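PDB 5ZNT: chitin deacetylase from Bombyx mori, which removes the N-acetyl groups from N-acetyl-D-glucosamine units of chitin, a zinc-dependent hydrolysis that yields chitosan and acetate. Local coordinates for residues 30-33 / 34-37; 50-53 / 54-58; 88-91 / 92-96. All blocks are in the same frame, centred on the assembly; numbering follows the deposited sequence.

Contact 1: 30-33 / 34-37; sequences DLPA and RDVP
Asp35 N bonds back to Pro32 O over 2.9 Å, and Val36 N to Ala33 O over 3.1 Å. These are two successive i to i+3 bonds, the pattern of a short 3-10 turn.

The Pro32 ring is packed by the side chains of Arg34 and Asp35. Pro32 CG meets the carboxylate oxygen Asp35 OD2 at 3.4 Å, a van der Waals contact with no hydrogen bond. The Asp35 side chain is set at an angle to the proline ring, with its CG beside its own backbone N (chi1 -65°). Arg34 approaches Pro32 too. Its chain folds back at chi3 (91°), which lays the guanidinium over the proline. Pro32 CB sits over the centre of one guanidinium face, 4.1 Å from Arg34 CZ. The apolar side of the turn belongs to Val36. The methyl group Val36 CG2 touches Pro32 O at 3.3 Å and Leu31 CB at 3.8 Å. Val36 is buried, while Arg34 is exposed.

The turn lies at the surface and leads directly into strand 38-45 of the parallel sheet of the deacetylase domain. Leu31, Val36 and Pro37 rest on Trp309 of helix 303-311, and Val36 also meets Ile27 and Trp182. The carbonyl oxygen of Val36 accepts a hydrogen bond from Arg262 NH1. Asp35 makes a backbone hydrogen bond with Val316, at the start of helix 316-319.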
loop_
_atom_site.group_PDB
_atom_site.type_symbol
_atom_site.label_atom_id
_atom_site.label_comp_id
_atom_site.label_asym_id
_atom_site.label_seq_id
_atom_site.Cartn_x
_atom_site.Cartn_y
_atom_site.Cartn_z
ATOM N N ASP A 30 -16.819 17.267 -1.969
ATOM C CA ASP A 30 -17.517 17.635 -3.199
ATOM C C ASP A 30 -16.743 18.685 -3.997
ATOM O O ASP A 30 -17.326 19.566 -4.633
ATOM C CB ASP A 30 -18.945 18.112 -2.908
ATOM C CG ASP A 30 -19.817 18.134 -4.164
ATOM O OD1 ASP A 30 -19.790 17.143 -4.935
ATOM O OD2 ASP A 30 -20.513 19.151 -4.393
ATOM N N LEU A 31 -15.415 18.584 -3.980
ATOM C CA LEU A 31 -14.610 19.439 -4.835
ATOM C C LEU A 31 -14.853 19.072 -6.299
ATOM O O LEU A 31 -15.129 17.907 -6.617
ATOM C CB LEU A 31 -13.124 19.301 -4.497
ATOM C CG LEU A 31 -12.519 20.189 -3.401
ATOM C CD1 LEU A 31 -13.162 19.937 -2.072
ATOM C CD2 LEU A 31 -11.001 19.973 -3.287
ATOM N N PRO A 32 -14.796 20.051 -7.206
ATOM C CA PRO A 32 -14.863 19.733 -8.637
ATOM C C PRO A 32 -13.661 18.900 -9.056
ATOM O O PRO A 32 -12.533 19.196 -8.670
ATOM C CB PRO A 32 -14.821 21.112 -9.316
ATOM C CG PRO A 32 -14.983 22.112 -8.221
ATOM C CD PRO A 32 -14.527 21.481 -6.971
ATOM N N ALA A 33 -13.905 17.896 -9.906
ATOM C CA ALA A 33 -12.823 17.028 -10.371
ATOM C C ALA A 33 -11.658 17.828 -10.949
ATOM O O ALA A 33 -10.489 17.496 -10.708
ATOM C CB ALA A 33 -13.360 16.032 -11.404
ATOM N N ARG A 34 -11.946 18.900 -11.700
ATOM C CA ARG A 34 -10.866 19.653 -12.333
ATOM C C ARG A 34 -9.974 20.366 -11.318
ATOM O O ARG A 34 -8.856 20.760 -11.662
ATOM C CB ARG A 34 -11.438 20.661 -13.345
ATOM C CG ARG A 34 -11.919 21.956 -12.707
ATOM C CD ARG A 34 -12.789 22.790 -13.651
ATOM N NE ARG A 34 -14.207 22.459 -13.502
ATOM C CZ ARG A 34 -15.082 23.184 -12.809
ATOM N NH1 ARG A 34 -14.693 24.293 -12.187
ATOM N NH2 ARG A 34 -16.349 22.789 -12.725
ATOM N N ASP A 35 -10.421 20.533 -10.075
ATOM C CA ASP A 35 -9.589 21.159 -9.052
ATOM C C ASP A 35 -8.936 20.157 -8.103
ATOM O O ASP A 35 -8.222 20.568 -7.185
ATOM C CB ASP A 35 -10.408 22.163 -8.235
ATOM C CG ASP A 35 -10.891 23.345 -9.074
ATOM O OD1 ASP A 35 -10.119 23.841 -9.925
ATOM O OD2 ASP A 35 -12.045 23.764 -8.878
ATOM N N VAL A 36 -9.154 18.866 -8.307
ATOM C CA VAL A 36 -8.635 17.811 -7.429
ATOM C C VAL A 36 -7.259 17.364 -7.920
ATOM O O VAL A 36 -7.123 16.984 -9.087
ATOM C CB VAL A 36 -9.624 16.628 -7.374
ATOM C CG1 VAL A 36 -9.028 15.408 -6.639
ATOM C CG2 VAL A 36 -10.955 17.073 -6.729
ATOM N N PRO A 37 -6.220 17.377 -7.079
ATOM C CA PRO A 37 -4.937 16.774 -7.480
ATOM C C PRO A 37 -5.117 15.281 -7.740
ATOM O O PRO A 37 -5.773 14.577 -6.965
ATOM C CB PRO A 37 -4.027 17.006 -6.265
ATOM C CG PRO A 37 -4.801 17.859 -5.313
ATOM C CD PRO A 37 -6.252 17.714 -5.652
#

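Contact 2: 50-53 / 54-58; sequences NNNI and ELYKE. With NAG (2-acetamido-2-deoxy-beta-D-glucopyranose), chain B.
This is a local contact at the N-terminal end of helix 53-59, where the loop after strand 38-45 enters the first helical turn. Asn52 holds the N-cap position, and its side chain makes no capping bond. Its carbonyl accepts the first i to i+4 bond of the helix, from Tyr56 N to Asn52 O at 3.1 Å. Lys57 N follows with a bond to Ile53 O.

The Asn52 amide is set at an angle across the CD2/CE2 side of the Tyr56 ring, the two planes 40° apart. Asn52 OD1 approaches Tyr56 CE2 to 3.3 Å, while Asn52 O lies over one ring face. The asparagine CG stands between its backbone N and carbonyl carbon (chi1 47°), which turns the amide to the ring. Its polar atoms are bound by the preceding loop: ND2 to Ala47 O and OD1 to Asn49 N. Ile53 and Lys57 lie side by side, with Ile53 CG2 3.9 Å from Lys57 CE. The lysine is extended beyond CG, and Lys57 NZ forms a salt bridge with Glu54 OE2 at 3.2 Å.

Two waters serve the first helical N-H groups. One accepts from Glu54 N and donates to Asn50 O; the other accepts from Leu55 N and donates to Asn51 O. Toward the glycan, Asn50 ND2 comes within 3.0 Å of NAG O7, and Ile53 CD1 within 3.8 Å of NAG O5. The sugar belongs to the glycan pocket, which includes Asn84, an N-glycosylation site.

The buried asparagine amide is therefore satisfied by loop backbone, and water takes up helix N-H groups that a capping side chain might otherwise bind.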
loop_
_atom_site.group_PDB
_atom_site.type_symbol
_atom_site.label_atom_id
_atom_site.label_comp_id
_atom_site.label_asym_id
_atom_site.label_seq_id
_atom_site.Cartn_x
_atom_site.Cartn_y
_atom_site.Cartn_z
ATOM N N ASN A 50 18.519 -7.029 -0.470
ATOM C CA ASN A 50 19.413 -6.723 -1.574
ATOM C C ASN A 50 18.889 -7.250 -2.912
ATOM O O ASN A 50 19.489 -6.954 -3.950
ATOM C CB ASN A 50 20.828 -7.257 -1.278
ATOM C CG ASN A 50 21.682 -6.253 -0.500
ATOM O OD1 ASN A 50 21.340 -5.068 -0.417
ATOM N ND2 ASN A 50 22.801 -6.717 0.058
ATOM N N ASN A 51 17.787 -8.003 -2.933
ATOM C CA ASN A 51 17.167 -8.295 -4.220
ATOM C C ASN A 51 16.599 -7.040 -4.888
ATOM O O ASN A 51 16.413 -7.044 -6.111
ATOM C CB ASN A 51 16.020 -9.310 -4.097
ATOM C CG ASN A 51 16.459 -10.681 -3.534
ATOM O OD1 ASN A 51 17.630 -10.938 -3.291
ATOM N ND2 ASN A 51 15.483 -11.535 -3.286
ATOM N N ASN A 52 16.277 -5.992 -4.120
ATOM C CA ASN A 52 15.579 -4.835 -4.687
ATOM C C ASN A 52 16.042 -3.470 -4.173
ATOM O O ASN A 52 15.542 -2.456 -4.663
ATOM C CB ASN A 52 14.058 -4.969 -4.454
ATOM C CG ASN A 52 13.712 -5.374 -3.016
ATOM O OD1 ASN A 52 14.165 -4.756 -2.057
ATOM N ND2 ASN A 52 12.901 -6.422 -2.872
ATOM N N ILE A 53 17.021 -3.401 -3.265
ATOM C CA ILE A 53 17.420 -2.114 -2.696
ATOM C C ILE A 53 17.960 -1.192 -3.788
ATOM O O ILE A 53 17.624 -0.002 -3.837
ATOM C CB ILE A 53 18.432 -2.330 -1.547
ATOM C CG1 ILE A 53 17.691 -2.791 -0.262
ATOM C CG2 ILE A 53 19.245 -1.047 -1.303
ATOM C CD1 ILE A 53 18.615 -3.537 0.793
ATOM N N GLU A 54 18.740 -1.736 -4.719
ATOM C CA GLU A 54 19.270 -0.911 -5.798
ATOM C C GLU A 54 18.180 -0.480 -6.773
ATOM O O GLU A 54 18.241 0.627 -7.320
ATOM C CB GLU A 54 20.376 -1.662 -6.541
ATOM C CG GLU A 54 21.676 -1.778 -5.755
ATOM C CD GLU A 54 22.312 -0.422 -5.474
ATOM O OE1 GLU A 54 22.707 0.264 -6.455
ATOM O OE2 GLU A 54 22.398 -0.045 -4.275
ATOM N N LEU A 55 17.204 -1.350 -7.045
ATOM C CA LEU A 55 16.073 -0.925 -7.869
ATOM C C LEU A 55 15.389 0.300 -7.262
ATOM O O LEU A 55 15.071 1.265 -7.973
ATOM C CB LEU A 55 15.071 -2.071 -8.027
ATOM C CG LEU A 55 13.750 -1.645 -8.674
ATOM C CD1 LEU A 55 13.920 -1.446 -10.178
ATOM C CD2 LEU A 55 12.647 -2.628 -8.390
ATOM N N TYR A 56 15.141 0.281 -5.952
ATOM C CA TYR A 56 14.432 1.408 -5.353
ATOM C C TYR A 56 15.268 2.683 -5.428
ATOM O O TYR A 56 14.707 3.779 -5.556
ATOM C CB TYR A 56 14.039 1.088 -3.914
ATOM C CG TYR A 56 13.034 -0.059 -3.812
ATOM C CD1 TYR A 56 11.977 -0.174 -4.719
ATOM C CD2 TYR A 56 13.169 -1.045 -2.835
ATOM C CE1 TYR A 56 11.057 -1.229 -4.634
ATOM C CE2 TYR A 56 12.266 -2.114 -2.756
ATOM C CZ TYR A 56 11.209 -2.189 -3.658
ATOM O OH TYR A 56 10.295 -3.221 -3.573
ATOM N N LYS A 57 16.603 2.561 -5.399
ATOM C CA LYS A 57 17.453 3.746 -5.554
ATOM C C LYS A 57 17.354 4.319 -6.958
ATOM O O LYS A 57 17.393 5.545 -7.137
ATOM C CB LYS A 57 18.912 3.417 -5.226
ATOM C CG LYS A 57 19.199 3.379 -3.751
ATOM C CD LYS A 57 20.626 2.896 -3.465
ATOM C CE LYS A 57 20.777 2.470 -1.992
ATOM N NZ LYS A 57 22.115 1.883 -1.705
ATOM N N GLU A 58 17.238 3.451 -7.965
ATOM C CA GLU A 58 17.111 3.912 -9.337
ATOM C C GLU A 58 15.800 4.664 -9.541
ATOM O O GLU A 58 15.773 5.697 -10.215
ATOM C CB GLU A 58 17.205 2.731 -10.300
ATOM C CG GLU A 58 16.995 3.085 -11.749
ATOM C CD GLU A 58 17.333 1.942 -12.721
ATOM O OE1 GLU A 58 17.748 0.836 -12.267
ATOM O OE2 GLU A 58 17.171 2.151 -13.950
HETATM C C1 NAG B . 20.902 -4.069 4.381
HETATM C C2 NAG B . 22.091 -4.367 3.491
HETATM C C3 NAG B . 23.199 -3.351 3.766
HETATM C C4 NAG B . 22.663 -1.923 3.672
HETATM C C5 NAG B . 21.368 -1.775 4.467
HETATM C C6 NAG B . 20.681 -0.446 4.253
HETATM C C7 NAG B . 22.020 -6.801 3.106
HETATM C C8 NAG B . 22.736 -8.099 3.337
HETATM N N2 NAG B . 22.590 -5.722 3.648
HETATM O O3 NAG B . 24.241 -3.584 2.830
HETATM O O4 NAG B . 23.516 -1.014 4.356
HETATM O O5 NAG B . 20.434 -2.794 4.102
HETATM O O6 NAG B . 20.473 -0.201 2.869
HETATM O O7 NAG B . 20.951 -6.739 2.480
HETATM O O HOH W 1 20.041 -4.353 -4.633
HETATM O O HOH W 2 17.744 -4.235 -7.084
#

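Contact 3: 88-91 / 92-96; sequences VQET and HRKGH
Glu90 and Arg93 lie alongside each other, one helical turn apart, joined by a two-bond salt bridge. Arg93 NH2 reaches Glu90 OE1 at 2.8 Å, and Arg93 NE reaches Glu90 OE2 at 2.9 Å. The arginine thus presents its side edge, with one nitrogen to each oxygen. The second bond is almost straight (175°). Both oxygens lie close to the guanidinium plane, but the carboxylate is turned 40° from it. OE1 is met on its syn side, and OE2 from above the carboxylate plane. The bend in Arg93 at chi3 (75°) brings the guanidinium round to the acid. Arg93 NH1 then binds Glu332 O, so the pair is tied to a loop far along the chain as well. Glu90 also touches a bound NAG.

The other tight point is the helix end. His96 N bonds to Thr91 O at 3.2 Å, and Gly95 N to His92 O at 2.9 Å. With the positive phi of Gly95, this is a Schellman motif. It ends helix 85-93 and turns the chain into strand 97-100, within the beta-alpha-beta unit begun by strand 75-78. Thr91 CG2 packs on His96 CB at 3.7 Å, the two side chains crossing at about a right angle. Buried His96 ND1 is hydrogen-bonded to Ala74 N.

Lys94 bends at chi2 and passes the acid with Lys94 CE 3.8 Å from Glu90 OE1; its NZ is bonded to Val331 O. By contrast, Gln89 and the His92 ring meet through water. One molecule bridges Gln89 O and His92 ND1, at 3.1 and 3.2 Å, while His92 NE2 binds Ser141 OG.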
loop_
_atom_site.group_PDB
_atom_site.type_symbol
_atom_site.label_atom_id
_atom_site.label_comp_id
_atom_site.label_asym_id
_atom_site.label_seq_id
_atom_site.Cartn_x
_atom_site.Cartn_y
_atom_site.Cartn_z
ATOM N N VAL A 88 14.686 -1.113 5.547
ATOM C CA VAL A 88 13.356 -0.618 5.883
ATOM C C VAL A 88 13.476 0.724 6.604
ATOM O O VAL A 88 12.762 1.685 6.300
ATOM C CB VAL A 88 12.603 -1.662 6.746
ATOM C CG1 VAL A 88 11.356 -1.080 7.337
ATOM C CG2 VAL A 88 12.242 -2.945 5.917
ATOM N N GLN A 89 14.394 0.802 7.564
ATOM C CA GLN A 89 14.599 2.028 8.332
ATOM C C GLN A 89 15.028 3.179 7.436
ATOM O O GLN A 89 14.560 4.312 7.599
ATOM C CB GLN A 89 15.648 1.781 9.416
ATOM C CG GLN A 89 15.956 3.005 10.290
ATOM C CD GLN A 89 16.975 2.667 11.380
ATOM O OE1 GLN A 89 17.829 1.796 11.208
ATOM N NE2 GLN A 89 16.888 3.362 12.493
ATOM N N GLU A 90 15.905 2.904 6.474
ATOM C CA GLU A 90 16.392 3.954 5.597
ATOM C C GLU A 90 15.303 4.411 4.627
ATOM O O GLU A 90 15.153 5.609 4.360
ATOM C CB GLU A 90 17.626 3.449 4.848
ATOM C CG GLU A 90 18.186 4.424 3.842
ATOM C CD GLU A 90 18.842 5.649 4.489
ATOM O OE1 GLU A 90 19.289 6.517 3.711
ATOM O OE2 GLU A 90 18.899 5.759 5.749
ATOM N N THR A 91 14.537 3.458 4.099
ATOM C CA THR A 91 13.384 3.780 3.269
ATOM C C THR A 91 12.414 4.697 4.010
ATOM O O THR A 91 11.906 5.669 3.439
ATOM C CB THR A 91 12.708 2.467 2.854
ATOM O OG1 THR A 91 13.620 1.706 2.049
ATOM C CG2 THR A 91 11.404 2.699 2.099
ATOM N N HIS A 92 12.142 4.392 5.279
ATOM C CA HIS A 92 11.275 5.224 6.105
ATOM C C HIS A 92 11.912 6.592 6.352
ATOM O O HIS A 92 11.240 7.626 6.242
ATOM C CB HIS A 92 11.005 4.494 7.420
ATOM C CG HIS A 92 9.978 5.145 8.303
ATOM N ND1 HIS A 92 10.303 6.085 9.259
ATOM C CD2 HIS A 92 8.646 4.947 8.414
ATOM C CE1 HIS A 92 9.213 6.452 9.907
ATOM N NE2 HIS A 92 8.190 5.775 9.416
ATOM N N ARG A 93 13.219 6.614 6.653
ATOM C CA ARG A 93 13.915 7.885 6.873
ATOM C C ARG A 93 13.798 8.782 5.652
ATOM O O ARG A 93 13.662 10.007 5.782
ATOM C CB ARG A 93 15.395 7.638 7.217
ATOM C CG ARG A 93 16.160 8.912 7.594
ATOM C CD ARG A 93 17.627 8.651 7.835
ATOM N NE ARG A 93 18.362 8.428 6.594
ATOM C CZ ARG A 93 18.873 9.392 5.832
ATOM N NH1 ARG A 93 18.717 10.669 6.176
ATOM N NH2 ARG A 93 19.530 9.076 4.718
ATOM N N LYS A 94 13.820 8.189 4.448
ATOM C CA LYS A 94 13.699 8.942 3.206
ATOM C C LYS A 94 12.271 9.383 2.913
ATOM O O LYS A 94 12.048 10.039 1.896
ATOM C CB LYS A 94 14.228 8.123 2.023
ATOM C CG LYS A 94 15.763 7.997 2.005
ATOM C CD LYS A 94 16.397 9.340 1.718
ATOM C CE LYS A 94 17.877 9.187 1.407
ATOM N NZ LYS A 94 18.434 10.416 0.754
ATOM N N GLY A 95 11.305 9.045 3.761
ATOM C CA GLY A 95 9.956 9.561 3.632
ATOM C C GLY A 95 8.963 8.641 2.955
ATOM O O GLY A 95 7.817 9.056 2.731
ATOM N N HIS A 96 9.361 7.422 2.595
ATOM C CA HIS A 96 8.388 6.460 2.108
ATOM C C HIS A 96 7.657 5.825 3.286
ATOM O O HIS A 96 8.157 5.782 4.413
ATOM C CB HIS A 96 9.069 5.400 1.247
ATOM C CG HIS A 96 9.864 5.989 0.121
ATOM N ND1 HIS A 96 9.272 6.513 -1.009
ATOM C CD2 HIS A 96 11.195 6.173 -0.028
ATOM C CE1 HIS A 96 10.209 6.976 -1.817
ATOM N NE2 HIS A 96 11.386 6.790 -1.240
HETATM O O HOH W 3 13.480 6.086 9.940
#

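The contacts follow one another along the chain in the order 1, 2, 3. Contact 1 leads into strand 38-45. Contact 2 opens the helix that follows this strand, and contact 3 closes helix 85-93 just before strand 97-100. Both strands belong to the parallel sheet. Contacts 2 and 3 are near neighbours, with centres 13 Å apart and nearest atoms about 6 Å apart, and both lie by bound sugar. Contact 1 is remote, its centre 35 Å from that of contact 2 and 31 Å from that of contact 3. Strand 38-45 leads toward Asp46 and strand 97-100 toward His101, so the chain around these contacts supplies zinc ligands of the deacetylase.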